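Local coordinates for protein putrescine aminotransferase (Halomonas elongata DSM 2581, PDB 6GWI) that probably transfers amino groups from amine donors such as putrescine to keto or aldehyde acceptors, using pyridoxal-5'-phosphate as cofactor, at residues Pro352-Arg357 with Glu430-Leu435; Ala359-His364 with Leu438-Leu443; Leu395-Leu400 with Val415-Ile420. All blocks are in the same frame, centred on the assembly; numbering follows the deposited sequence.

Contact 1 (Pro352-Arg357 with Glu430-Leu435); sequences PYLAER and EEIDEL
Leu354 and Ile432 lie level with each other where two helices run side by side in the same direction: the axes of segments 352-357 and 430-435 come within 10.3 Å and cross at -27°. The CA atoms of Leu354 and Ile432 lie 6.7 Å apart, and Arg357, nearly a turn beyond Leu354, is level with Asp433, the residue next to Ile432. Ile432 is the apolar centre of the interface. Its CG2 branch meets the edge of the Tyr353 ring, 3.9 Å from Tyr353 CD2, and also approaches Leu354 CD1 at 4.2 Å. On the inner side Leu354 continues onto Ile421 of strand 418-421, so this side of the seam rests on the sheet.

Toward the surface the contact turns polar. With chi1 at -174°, Tyr353 holds its ring opposite its backbone N and across to the second helix, and the hydroxyl donates a hydrogen bond from Tyr353 OH to Asp433 OD1 of 2.7 Å, reaching that oxygen on its syn side. The same oxygen takes a salt bridge, Arg357 NE to Asp433 OD1 at 3.0 Å, with the guanidinium and carboxylate planes nearly perpendicular. Arg357 CG, beside the backbone N (chi1 -64°), lies over one face of the Tyr353 ring, and the bend at chi2 turns the rest of the chain toward the carboxylate and the phenol. Arg357 NH2 then returns to Tyr353 OH in a 3.0 Å hydrogen bond lying in the guanidinium plane. The phenol is thus both donor and acceptor, and the hydroxyl's orientation is set by both partners.

The arrangement is a near-parallel helix pair, helices 342-359 and 429-450, packed as the outer layer over the antiparallel sheet of the C-terminal part of a class-III aminotransferase.

Contact 2 (Ala359-His364 with Leu438-Leu443); sequences ASLVDH and LARRAL
Arg440 runs extended through chi1 and chi2 and then bends at chi3 (-58°), which turns its guanidinium back onto the turn at Ser360 and Leu361. His364, with CG anti to the backbone N (chi1 -169°), swings its ring over Leu443. Arg440 NH2 donates a hydrogen bond of 2.9 Å to Ser360 O; the bond is straight at the hydrogen (167°) and lies in the guanidinium plane, but it meets the carbonyl from above its plane. Asp363 OD2 stands at the same guanidinium edge in a long salt bridge, 3.8 Å from Arg440 NH1. Over one face of the group sits Leu361 CD2, 3.6 Å from Arg440 NH2, and that methyl also touches Leu443 CD1.

Leu443 CB lies over the face of the His364 ring, 3.6 Å from its centroid, a CH-pi contact. Hydrogen bonds at both ring nitrogens, NE2 with Asp444 OD1 and ND1 with the backbone N of Ile366, hold its orientation. Leu361 and Leu443 continue inward onto Leu379 of strand 376-381.

Two overlapping type I beta turns are fastened here to the flank of helix 429-450, in the loop joining helix 342-359 to strand 367-373, where helices pack on the antiparallel sheet of the C-terminal part of a class-III aminotransferase.

Contact 3 (Leu395-Leu400 with Val415-Ile420); sequences LGAGNL and VGDTMI
This is a backbone-led contact between the first turn of helix 397-407 and the tight turn leading into strand 418-421, at one end of the antiparallel sheet. Gly398 and Asp417 come together closely, their CA atoms 4.1 Å apart, and the glycine makes that possible: a CB on it would point at the turn and collide with Gly416 O. Instead Gly398 CA offers a C-H to Gly416 O at 3.3 Å, the angle at the hydrogen being 159°.

Asp417 supplies the polar link. Its CG lies beside the backbone N (chi1 -76°), which brings the carboxylate to the start of the helix, where Gly398 N donates a 3.0 Å hydrogen bond to Asp417 OD1. The bond is somewhat bent at the hydrogen (147°), and the donor lies above the carboxylate plane. The CB of Ala397 rests against the same group, 3.6 Å from Asp417 OD1. Because the amides of the first helical turn point this way, the helix dipole would be expected to favour the negative charge. Were Asp417 replaced by an alanine, the Gly398 amide would probably lose its acceptor and the start of the helix its facing charge.

Within strand 418-421, two residues past Asp417, Met419 folds back through bends at chi2 and chi3, laying its sulfur by the helix, with Met419 SD 3.6 Å from Gly398 O. Its methyl, CE, lies 3.7 Å from the same oxygen, and the side chain reaches on to Cys401 a turn later. Asn399 has its polar partner in Ser414, just before the turn.

Val415 to Thr418 form a type II' beta turn, with Gly416 in its positive-phi second position: the classic two-residue beta hairpin, here linking strands 413-415 and 418-421 and packed against the N-terminal turn of a helix.

From the N terminus the chain first passes through helix 342-359, which carries one half of contact 1, and runs on directly into the turns of 359-364, one half of contact 2. It then forms strands 367-373 and 376-381 and enters helix 397-407. Contact 3 is the first to close, joining the start of that helix to the hairpin at 415-420 across the rest of helix 397-407 and strand 413-415. Helix 429-450 completes the other two, contact 1 with 430-435 and then contact 2 with 438-443, so these two cross while contact 3 falls within both. Together they tie the two outer helices, the connecting turns and helix 397-407 to the antiparallel sheet.

Contact 1 (Pro352-Arg357 with Glu430-Leu435)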
ATOM      1  N   PRO B 352      -7.137 -23.720  23.147  1.00 47.02           N
ATOM      2  CA  PRO B 352      -7.141 -24.266  24.514  1.00 47.60           C
ATOM      3  C   PRO B 352      -5.862 -24.995  24.875  1.00 34.89           C
ATOM      4  O   PRO B 352      -5.421 -24.922  26.029  1.00 35.55           O
ATOM      5  CB  PRO B 352      -8.353 -25.210  24.504  1.00 36.72           C
ATOM      6  CG  PRO B 352      -9.271 -24.614  23.488  1.00 32.33           C
ATOM      7  CD  PRO B 352      -8.370 -24.057  22.411  1.00 32.75           C
ATOM      8  N   TYR B 353      -5.231 -25.680  23.920  1.00 33.48           N
ATOM      9  CA  TYR B 353      -4.000 -26.396  24.231  1.00 40.83           C
ATOM     10  C   TYR B 353      -2.872 -25.417  24.531  1.00 41.65           C
ATOM     11  O   TYR B 353      -2.127 -25.591  25.502  1.00 42.78           O
ATOM     12  CB  TYR B 353      -3.622 -27.321  23.078  1.00 38.12           C
ATOM     13  CG  TYR B 353      -2.433 -28.197  23.390  1.00 41.34           C
ATOM     14  CD1 TYR B 353      -2.580 -29.358  24.135  1.00 37.65           C
ATOM     15  CD2 TYR B 353      -1.162 -27.855  22.951  1.00 41.77           C
ATOM     16  CE1 TYR B 353      -1.497 -30.159  24.426  1.00 51.45           C
ATOM     17  CE2 TYR B 353      -0.072 -28.650  23.238  1.00 35.80           C
ATOM     18  CZ  TYR B 353      -0.245 -29.801  23.976  1.00 54.90           C
ATOM     19  OH  TYR B 353       0.840 -30.598  24.265  1.00 54.28           O
ATOM     20  N   LEU B 354      -2.731 -24.379  23.703  1.00 41.97           N
ATOM     21  CA  LEU B 354      -1.779 -23.316  24.004  1.00 44.65           C
ATOM     22  C   LEU B 354      -2.046 -22.727  25.384  1.00 38.04           C
ATOM     23  O   LEU B 354      -1.118 -22.510  26.172  1.00 30.62           O
ATOM     24  CB  LEU B 354      -1.849 -22.223  22.936  1.00 45.40           C
ATOM     25  CG  LEU B 354      -1.041 -20.958  23.244  1.00 39.62           C
ATOM     26  CD1 LEU B 354       0.449 -21.273  23.311  1.00 35.48           C
ATOM     27  CD2 LEU B 354      -1.312 -19.861  22.224  1.00 47.59           C
ATOM     28  N   ALA B 355      -3.318 -22.453  25.688  1.00 49.29           N
ATOM     29  CA  ALA B 355      -3.668 -21.792  26.941  1.00 41.83           C
ATOM     30  C   ALA B 355      -3.143 -22.561  28.147  1.00 48.57           C
ATOM     31  O   ALA B 355      -2.566 -21.973  29.069  1.00 42.76           O
ATOM     32  CB  ALA B 355      -5.187 -21.631  27.030  1.00 46.30           C
ATOM     33  N   GLU B 356      -3.336 -23.882  28.165  1.00 53.14           N
ATOM     34  CA  GLU B 356      -2.879 -24.668  29.308  1.00 54.59           C
ATOM     35  C   GLU B 356      -1.358 -24.753  29.346  1.00 52.37           C
ATOM     36  O   GLU B 356      -0.752 -24.610  30.416  1.00 51.61           O
ATOM     37  CB  GLU B 356      -3.514 -26.061  29.282  1.00 68.49           C
ATOM     38  CG  GLU B 356      -3.402 -26.805  27.963  1.00 71.29           C
ATOM     39  CD  GLU B 356      -3.956 -28.217  28.044  1.00 68.31           C
ATOM     40  OE1 GLU B 356      -5.080 -28.444  27.548  1.00 66.36           O
ATOM     41  OE2 GLU B 356      -3.279 -29.093  28.625  1.00 64.53           O
ATOM     42  N   ARG B 357      -0.717 -24.972  28.195  1.00 47.32           N
ATOM     43  CA  ARG B 357       0.740 -25.015  28.165  1.00 47.25           C
ATOM     44  C   ARG B 357       1.327 -23.638  28.461  1.00 57.22           C
ATOM     45  O   ARG B 357       2.343 -23.521  29.155  1.00 55.09           O
ATOM     46  CB  ARG B 357       1.224 -25.518  26.805  1.00 43.56           C
ATOM     47  CG  ARG B 357       0.840 -26.958  26.464  1.00 48.01           C
ATOM     48  CD  ARG B 357       1.357 -27.973  27.476  1.00 62.28           C
ATOM     49  NE  ARG B 357       1.350 -29.327  26.921  1.00 93.18           N
ATOM     50  CZ  ARG B 357       1.673 -30.426  27.598  1.00109.64           C
ATOM     51  NH1 ARG B 357       2.028 -30.350  28.874  1.00118.32           N
ATOM     52  NH2 ARG B 357       1.638 -31.607  26.995  1.00117.43           N
ATOM     53  N   GLU B 430       2.804 -30.820  19.255  1.00 35.75           N
ATOM     54  CA  GLU B 430       4.200 -31.035  19.611  1.00 54.59           C
ATOM     55  C   GLU B 430       5.027 -29.781  19.353  1.00 50.71           C
ATOM     56  O   GLU B 430       5.986 -29.508  20.084  1.00 34.05           O
ATOM     57  CB  GLU B 430       4.770 -32.224  18.831  1.00 73.59           C
ATOM     58  CG  GLU B 430       4.384 -32.285  17.350  1.00 83.27           C
ATOM     59  CD  GLU B 430       3.166 -33.161  17.087  1.00 71.02           C
ATOM     60  OE1 GLU B 430       2.082 -32.866  17.635  1.00 51.89           O
ATOM     61  OE2 GLU B 430       3.299 -34.152  16.337  1.00 66.39           O
ATOM     62  N   GLU B 431       4.658 -28.995  18.336  1.00 55.14           N
ATOM     63  CA  GLU B 431       5.363 -27.747  18.062  1.00 44.75           C
ATOM     64  C   GLU B 431       5.009 -26.665  19.080  1.00 34.13           C
ATOM     65  O   GLU B 431       5.860 -25.833  19.411  1.00 33.39           O
ATOM     66  CB  GLU B 431       5.063 -27.288  16.632  1.00 37.68           C
ATOM     67  CG  GLU B 431       5.704 -28.196  15.579  1.00 32.58           C
ATOM     68  CD  GLU B 431       5.124 -28.028  14.188  1.00 38.42           C
ATOM     69  OE1 GLU B 431       4.059 -27.394  14.042  1.00 37.69           O
ATOM     70  OE2 GLU B 431       5.741 -28.544  13.233  1.00 42.96           O
ATOM     71  N   ILE B 432       3.777 -26.664  19.597  1.00 36.76           N
ATOM     72  CA  ILE B 432       3.455 -25.775  20.713  1.00 40.43           C
ATOM     73  C   ILE B 432       4.271 -26.154  21.942  1.00 45.19           C
ATOM     74  O   ILE B 432       4.760 -25.284  22.673  1.00 36.13           O
ATOM     75  CB  ILE B 432       1.942 -25.796  21.012  1.00 44.41           C
ATOM     76  CG1 ILE B 432       1.183 -25.008  19.942  1.00 46.06           C
ATOM     77  CG2 ILE B 432       1.660 -25.226  22.407  1.00 35.60           C
ATOM     78  CD1 ILE B 432      -0.323 -25.188  19.992  1.00 59.70           C
ATOM     79  N   ASP B 433       4.411 -27.459  22.201  1.00 39.49           N
ATOM     80  CA  ASP B 433       5.247 -27.917  23.306  1.00 38.70           C
ATOM     81  C   ASP B 433       6.665 -27.376  23.180  1.00 36.65           C
ATOM     82  O   ASP B 433       7.237 -26.864  24.150  1.00 33.47           O
ATOM     83  CB  ASP B 433       5.272 -29.446  23.348  1.00 52.34           C
ATOM     84  CG  ASP B 433       3.967 -30.040  23.832  1.00 50.91           C
ATOM     85  OD1 ASP B 433       3.202 -29.332  24.521  1.00 44.48           O
ATOM     86  OD2 ASP B 433       3.702 -31.220  23.518  1.00 46.15           O
ATOM     87  N   GLU B 434       7.262 -27.508  21.993  1.00 33.27           N
ATOM     88  CA  GLU B 434       8.611 -26.998  21.781  1.00 31.20           C
ATOM     89  C   GLU B 434       8.673 -25.497  22.040  1.00 33.34           C
ATOM     90  O   GLU B 434       9.631 -25.003  22.646  1.00 30.87           O
ATOM     91  CB  GLU B 434       9.073 -27.314  20.356  1.00 34.31           C
ATOM     92  CG  GLU B 434      10.511 -26.911  20.055  1.00 52.29           C
ATOM     93  CD  GLU B 434      10.868 -27.051  18.586  1.00 64.91           C
ATOM     94  OE1 GLU B 434       9.966 -27.357  17.781  1.00 69.01           O
ATOM     95  OE2 GLU B 434      12.052 -26.857  18.236  1.00 74.55           O
ATOM     96  N   LEU B 435       7.652 -24.759  21.596  1.00 33.47           N
ATOM     97  CA  LEU B 435       7.629 -23.312  21.786  1.00 44.12           C
ATOM     98  C   LEU B 435       7.726 -22.938  23.259  1.00 40.08           C
ATOM     99  O   LEU B 435       8.564 -22.118  23.650  1.00 36.81           O
ATOM    100  CB  LEU B 435       6.352 -22.738  21.165  1.00 45.84           C
ATOM    101  CG  LEU B 435       6.179 -21.219  21.122  1.00 41.78           C
ATOM    102  CD1 LEU B 435       5.210 -20.848  20.004  1.00 55.19           C
ATOM    103  CD2 LEU B 435       5.688 -20.651  22.446  1.00 30.86           C
TER

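Contact 2 (Ala359-His364 with Leu438-Leu443)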
ATOM      1  N   ALA B 359      -0.058 -21.345  30.338  1.00 57.43           N
ATOM      2  CA  ALA B 359      -0.278 -21.056  31.750  1.00 56.32           C
ATOM      3  C   ALA B 359       0.742 -21.734  32.656  1.00 51.04           C
ATOM      4  O   ALA B 359       0.875 -21.336  33.819  1.00 48.80           O
ATOM      5  CB  ALA B 359      -1.688 -21.482  32.161  1.00 62.48           C
ATOM      6  N   SER B 360       1.454 -22.748  32.165  1.00 51.20           N
ATOM      7  CA  SER B 360       2.503 -23.364  32.966  1.00 55.18           C
ATOM      8  C   SER B 360       3.691 -22.434  33.176  1.00 77.52           C
ATOM      9  O   SER B 360       4.586 -22.769  33.960  1.00114.27           O
ATOM     10  CB  SER B 360       2.974 -24.662  32.307  1.00 37.26           C
ATOM     11  OG  SER B 360       3.890 -24.404  31.257  1.00 49.37           O
ATOM     12  N   LEU B 361       3.721 -21.284  32.504  1.00 64.99           N
ATOM     13  CA  LEU B 361       4.798 -20.316  32.657  1.00 60.29           C
ATOM     14  C   LEU B 361       4.524 -19.272  33.736  1.00 49.24           C
ATOM     15  O   LEU B 361       5.407 -18.456  34.018  1.00 40.55           O
ATOM     16  CB  LEU B 361       5.062 -19.605  31.325  1.00 60.94           C
ATOM     17  CG  LEU B 361       5.587 -20.474  30.182  1.00 64.67           C
ATOM     18  CD1 LEU B 361       5.537 -19.719  28.862  1.00 77.21           C
ATOM     19  CD2 LEU B 361       7.006 -20.943  30.472  1.00 59.92           C
ATOM     20  N   VAL B 362       3.335 -19.277  34.347  1.00 76.74           N
ATOM     21  CA  VAL B 362       2.998 -18.231  35.309  1.00 73.55           C
ATOM     22  C   VAL B 362       3.824 -18.365  36.581  1.00 70.89           C
ATOM     23  O   VAL B 362       4.043 -17.376  37.292  1.00 68.68           O
ATOM     24  CB  VAL B 362       1.490 -18.251  35.628  1.00 74.77           C
ATOM     25  CG1 VAL B 362       0.671 -18.115  34.353  1.00 75.40           C
ATOM     26  CG2 VAL B 362       1.113 -19.522  36.385  1.00 75.75           C
ATOM     27  N   ASP B 363       4.283 -19.572  36.902  1.00 61.26           N
ATOM     28  CA  ASP B 363       5.077 -19.797  38.102  1.00 62.90           C
ATOM     29  C   ASP B 363       6.563 -19.530  37.893  1.00 62.22           C
ATOM     30  O   ASP B 363       7.353 -19.762  38.813  1.00 59.94           O
ATOM     31  CB  ASP B 363       4.865 -21.228  38.619  1.00 64.14           C
ATOM     32  CG  ASP B 363       5.146 -22.285  37.568  1.00 82.28           C
ATOM     33  OD1 ASP B 363       4.519 -23.364  37.634  1.00 84.68           O
ATOM     34  OD2 ASP B 363       5.962 -22.030  36.656  1.00 90.21           O
ATOM     35  N   HIS B 364       6.965 -19.054  36.717  1.00 52.29           N
ATOM     36  CA  HIS B 364       8.365 -18.742  36.483  1.00 66.89           C
ATOM     37  C   HIS B 364       8.778 -17.528  37.317  1.00 83.23           C
ATOM     38  O   HIS B 364       7.962 -16.644  37.587  1.00106.56           O
ATOM     39  CB  HIS B 364       8.610 -18.459  35.003  1.00 68.41           C
ATOM     40  CG  HIS B 364      10.059 -18.378  34.636  1.00 52.33           C
ATOM     41  ND1 HIS B 364      10.818 -17.246  34.843  1.00 46.26           N
ATOM     42  CD2 HIS B 364      10.888 -19.285  34.066  1.00 45.03           C
ATOM     43  CE1 HIS B 364      12.053 -17.462  34.428  1.00 47.42           C
ATOM     44  NE2 HIS B 364      12.121 -18.690  33.948  1.00 50.80           N
ATOM     45  N   LEU B 438      11.145 -23.791  24.801  1.00 31.71           N
ATOM     46  CA  LEU B 438      12.167 -22.829  24.405  1.00 28.70           C
ATOM     47  C   LEU B 438      11.948 -21.492  25.098  1.00 33.37           C
ATOM     48  O   LEU B 438      12.909 -20.828  25.505  1.00 36.69           O
ATOM     49  CB  LEU B 438      12.159 -22.647  22.888  1.00 35.20           C
ATOM     50  CG  LEU B 438      12.625 -23.830  22.044  1.00 42.17           C
ATOM     51  CD1 LEU B 438      12.322 -23.574  20.578  1.00 42.52           C
ATOM     52  CD2 LEU B 438      14.112 -24.070  22.249  1.00 46.66           C
ATOM     53  N   ALA B 439      10.687 -21.082  25.246  1.00 40.36           N
ATOM     54  CA  ALA B 439      10.383 -19.862  25.983  1.00 46.21           C
ATOM     55  C   ALA B 439      10.914 -19.939  27.409  1.00 39.53           C
ATOM     56  O   ALA B 439      11.580 -19.013  27.888  1.00 35.22           O
ATOM     57  CB  ALA B 439       8.873 -19.619  25.981  1.00 43.32           C
ATOM     58  N   ARG B 440      10.647 -21.053  28.098  1.00 36.95           N
ATOM     59  CA  ARG B 440      11.081 -21.184  29.484  1.00 41.47           C
ATOM     60  C   ARG B 440      12.600 -21.143  29.585  1.00 50.76           C
ATOM     61  O   ARG B 440      13.155 -20.520  30.497  1.00 53.26           O
ATOM     62  CB  ARG B 440      10.558 -22.492  30.074  1.00 37.79           C
ATOM     63  CG  ARG B 440      10.809 -22.643  31.566  1.00 52.37           C
ATOM     64  CD  ARG B 440      10.280 -23.971  32.085  1.00 62.42           C
ATOM     65  NE  ARG B 440       8.849 -24.146  31.849  1.00 72.76           N
ATOM     66  CZ  ARG B 440       7.880 -23.756  32.670  1.00 88.74           C
ATOM     67  NH1 ARG B 440       8.160 -23.143  33.813  1.00 61.76           N
ATOM     68  NH2 ARG B 440       6.616 -23.983  32.338  1.00143.21           N
ATOM     69  N   ARG B 441      13.289 -21.803  28.650  1.00 36.43           N
ATOM     70  CA  ARG B 441      14.747 -21.771  28.638  1.00 60.43           C
ATOM     71  C   ARG B 441      15.260 -20.343  28.508  1.00 50.52           C
ATOM     72  O   ARG B 441      16.183 -19.938  29.224  1.00 39.74           O
ATOM     73  CB  ARG B 441      15.268 -22.645  27.496  1.00 77.34           C
ATOM     74  CG  ARG B 441      16.765 -22.905  27.517  1.00 75.38           C
ATOM     75  CD  ARG B 441      17.132 -24.009  26.528  1.00 67.55           C
ATOM     76  NE  ARG B 441      16.361 -25.228  26.767  0.99 61.42           N
ATOM     77  CZ  ARG B 441      16.165 -26.188  25.867  0.51 54.38           C
ATOM     78  NH1 ARG B 441      16.678 -26.081  24.647  0.91 54.80           N
ATOM     79  NH2 ARG B 441      15.447 -27.255  26.187  0.90 54.37           N
ATOM     80  N   ALA B 442      14.659 -19.556  27.611  1.00 41.38           N
ATOM     81  CA  ALA B 442      15.061 -18.162  27.458  1.00 41.08           C
ATOM     82  C   ALA B 442      14.699 -17.349  28.694  1.00 42.26           C
ATOM     83  O   ALA B 442      15.456 -16.461  29.104  1.00 38.43           O
ATOM     84  CB  ALA B 442      14.409 -17.564  26.212  1.00 47.93           C
ATOM     85  N   LEU B 443      13.545 -17.633  29.300  1.00 44.42           N
ATOM     86  CA  LEU B 443      13.176 -16.943  30.530  1.00 43.21           C
ATOM     87  C   LEU B 443      14.163 -17.266  31.644  1.00 46.37           C
ATOM     88  O   LEU B 443      14.587 -16.374  32.387  1.00 53.18           O
ATOM     89  CB  LEU B 443      11.756 -17.322  30.940  1.00 35.09           C
ATOM     90  CG  LEU B 443      10.614 -16.803  30.067  1.00 34.66           C
ATOM     91  CD1 LEU B 443       9.327 -17.517  30.444  1.00 37.31           C
ATOM     92  CD2 LEU B 443      10.454 -15.300  30.207  1.00 40.67           C
TER

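Contact 3 (Leu395-Leu400 with Val415-Ile420)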
ATOM      1  N   LEU B 395      17.332  -1.780  31.552  1.00 59.05           N
ATOM      2  CA  LEU B 395      17.826  -3.149  31.481  1.00 60.55           C
ATOM      3  C   LEU B 395      17.290  -3.909  30.274  1.00 50.98           C
ATOM      4  O   LEU B 395      17.858  -4.945  29.912  1.00 39.67           O
ATOM      5  CB  LEU B 395      17.463  -3.892  32.769  1.00 71.19           C
ATOM      6  CG  LEU B 395      18.109  -3.355  34.052  1.00 61.44           C
ATOM      7  CD1 LEU B 395      17.588  -4.100  35.274  1.00 39.95           C
ATOM      8  CD2 LEU B 395      19.626  -3.440  33.987  1.00 73.48           C
ATOM      9  N   GLY B 396      16.229  -3.416  29.637  1.00 44.56           N
ATOM     10  CA  GLY B 396      15.686  -4.061  28.458  1.00 40.85           C
ATOM     11  C   GLY B 396      15.380  -5.528  28.669  1.00 37.93           C
ATOM     12  O   GLY B 396      15.801  -6.377  27.877  1.00 41.02           O
ATOM     13  N   ALA B 397      14.642  -5.838  29.737  1.00 40.21           N
ATOM     14  CA  ALA B 397      14.312  -7.226  30.037  1.00 46.11           C
ATOM     15  C   ALA B 397      13.646  -7.908  28.848  1.00 46.36           C
ATOM     16  O   ALA B 397      13.969  -9.055  28.520  1.00 37.40           O
ATOM     17  CB  ALA B 397      13.405  -7.293  31.266  1.00 56.74           C
ATOM     18  N   GLY B 398      12.707  -7.218  28.196  1.00 42.67           N
ATOM     19  CA  GLY B 398      11.986  -7.830  27.091  1.00 32.45           C
ATOM     20  C   GLY B 398      12.867  -8.083  25.881  1.00 38.94           C
ATOM     21  O   GLY B 398      12.820  -9.159  25.278  1.00 40.49           O
ATOM     22  N   ASN B 399      13.681  -7.093  25.505  1.00 39.17           N
ATOM     23  CA  ASN B 399      14.585  -7.276  24.374  1.00 41.52           C
ATOM     24  C   ASN B 399      15.596  -8.381  24.652  1.00 44.60           C
ATOM     25  O   ASN B 399      15.962  -9.140  23.746  1.00 29.82           O
ATOM     26  CB  ASN B 399      15.304  -5.967  24.052  1.00 39.21           C
ATOM     27  CG  ASN B 399      14.362  -4.890  23.560  1.00 49.97           C
ATOM     28  OD1 ASN B 399      13.217  -5.166  23.199  1.00 45.85           O
ATOM     29  ND2 ASN B 399      14.842  -3.655  23.531  1.00 64.61           N
ATOM     30  N   LEU B 400      16.080  -8.472  25.893  1.00 40.88           N
ATOM     31  CA  LEU B 400      17.003  -9.543  26.250  1.00 43.29           C
ATOM     32  C   LEU B 400      16.335 -10.904  26.114  1.00 35.30           C
ATOM     33  O   LEU B 400      16.905 -11.834  25.533  1.00 34.68           O
ATOM     34  CB  LEU B 400      17.525  -9.340  27.673  1.00 42.59           C
ATOM     35  CG  LEU B 400      18.464 -10.432  28.190  1.00 49.33           C
ATOM     36  CD1 LEU B 400      19.683 -10.587  27.288  1.00 45.81           C
ATOM     37  CD2 LEU B 400      18.895 -10.120  29.616  1.00 43.92           C
ATOM     38  N   VAL B 415       7.431  -6.226  23.239  1.00 31.26           N
ATOM     39  CA  VAL B 415       6.937  -4.851  23.229  1.00 28.77           C
ATOM     40  C   VAL B 415       7.225  -4.315  24.626  1.00 29.50           C
ATOM     41  O   VAL B 415       6.508  -4.633  25.583  1.00 30.98           O
ATOM     42  CB  VAL B 415       5.450  -4.758  22.882  1.00 26.87           C
ATOM     43  CG1 VAL B 415       4.993  -3.300  22.891  1.00 27.23           C
ATOM     44  CG2 VAL B 415       5.181  -5.402  21.521  1.00 29.06           C
ATOM     45  N   GLY B 416       8.270  -3.508  24.749  1.00 32.71           N
ATOM     46  CA  GLY B 416       8.790  -3.193  26.068  1.00 42.84           C
ATOM     47  C   GLY B 416       9.147  -4.480  26.790  1.00 38.41           C
ATOM     48  O   GLY B 416       9.955  -5.286  26.310  1.00 29.52           O
ATOM     49  N   ASP B 417       8.521  -4.704  27.946  1.00 36.54           N
ATOM     50  CA  ASP B 417       8.742  -5.907  28.739  1.00 33.61           C
ATOM     51  C   ASP B 417       7.592  -6.903  28.610  1.00 39.59           C
ATOM     52  O   ASP B 417       7.361  -7.713  29.515  1.00 39.39           O
ATOM     53  CB  ASP B 417       8.967  -5.533  30.204  1.00 33.22           C
ATOM     54  CG  ASP B 417      10.354  -4.955  30.459  1.00 33.34           C
ATOM     55  OD1 ASP B 417      11.199  -4.986  29.539  1.00 35.35           O
ATOM     56  OD2 ASP B 417      10.597  -4.466  31.582  1.00 46.01           O
ATOM     57  N   THR B 418       6.863  -6.851  27.498  1.00 37.12           N
ATOM     58  CA  THR B 418       5.816  -7.812  27.174  1.00 37.94           C
ATOM     59  C   THR B 418       6.303  -8.703  26.037  1.00 26.60           C
ATOM     60  O   THR B 418       6.675  -8.202  24.973  1.00 26.83           O
ATOM     61  CB  THR B 418       4.522  -7.102  26.771  1.00 39.18           C
ATOM     62  OG1 THR B 418       4.133  -6.189  27.804  1.00 43.43           O
ATOM     63  CG2 THR B 418       3.402  -8.110  26.524  1.00 33.72           C
ATOM     64  N   MET B 419       6.309 -10.012  26.265  1.00 35.08           N
ATOM     65  CA  MET B 419       6.617 -10.978  25.218  1.00 32.81           C
ATOM     66  C   MET B 419       5.323 -11.376  24.516  1.00 31.57           C
ATOM     67  O   MET B 419       4.273 -11.469  25.154  1.00 32.85           O
ATOM     68  CB  MET B 419       7.300 -12.213  25.806  1.00 36.02           C
ATOM     69  CG  MET B 419       8.474 -11.904  26.734  1.00 38.15           C
ATOM     70  SD  MET B 419       9.723 -10.816  26.019  1.00 34.77           S
ATOM     71  CE  MET B 419      10.298 -11.797  24.635  1.00 29.65           C
ATOM     72  N   ILE B 420       5.392 -11.585  23.199  1.00 30.57           N
ATOM     73  CA  ILE B 420       4.207 -11.883  22.403  1.00 32.59           C
ATOM     74  C   ILE B 420       4.507 -13.012  21.425  1.00 27.88           C
ATOM     75  O   ILE B 420       5.623 -13.134  20.909  1.00 28.67           O
ATOM     76  CB  ILE B 420       3.695 -10.633  21.640  1.00 37.21           C
ATOM     77  CG1 ILE B 420       4.779 -10.096  20.700  1.00 47.38           C
ATOM     78  CG2 ILE B 420       3.246  -9.554  22.622  1.00 38.55           C
ATOM     79  CD1 ILE B 420       4.309  -8.977  19.793  1.00 50.05           C
TER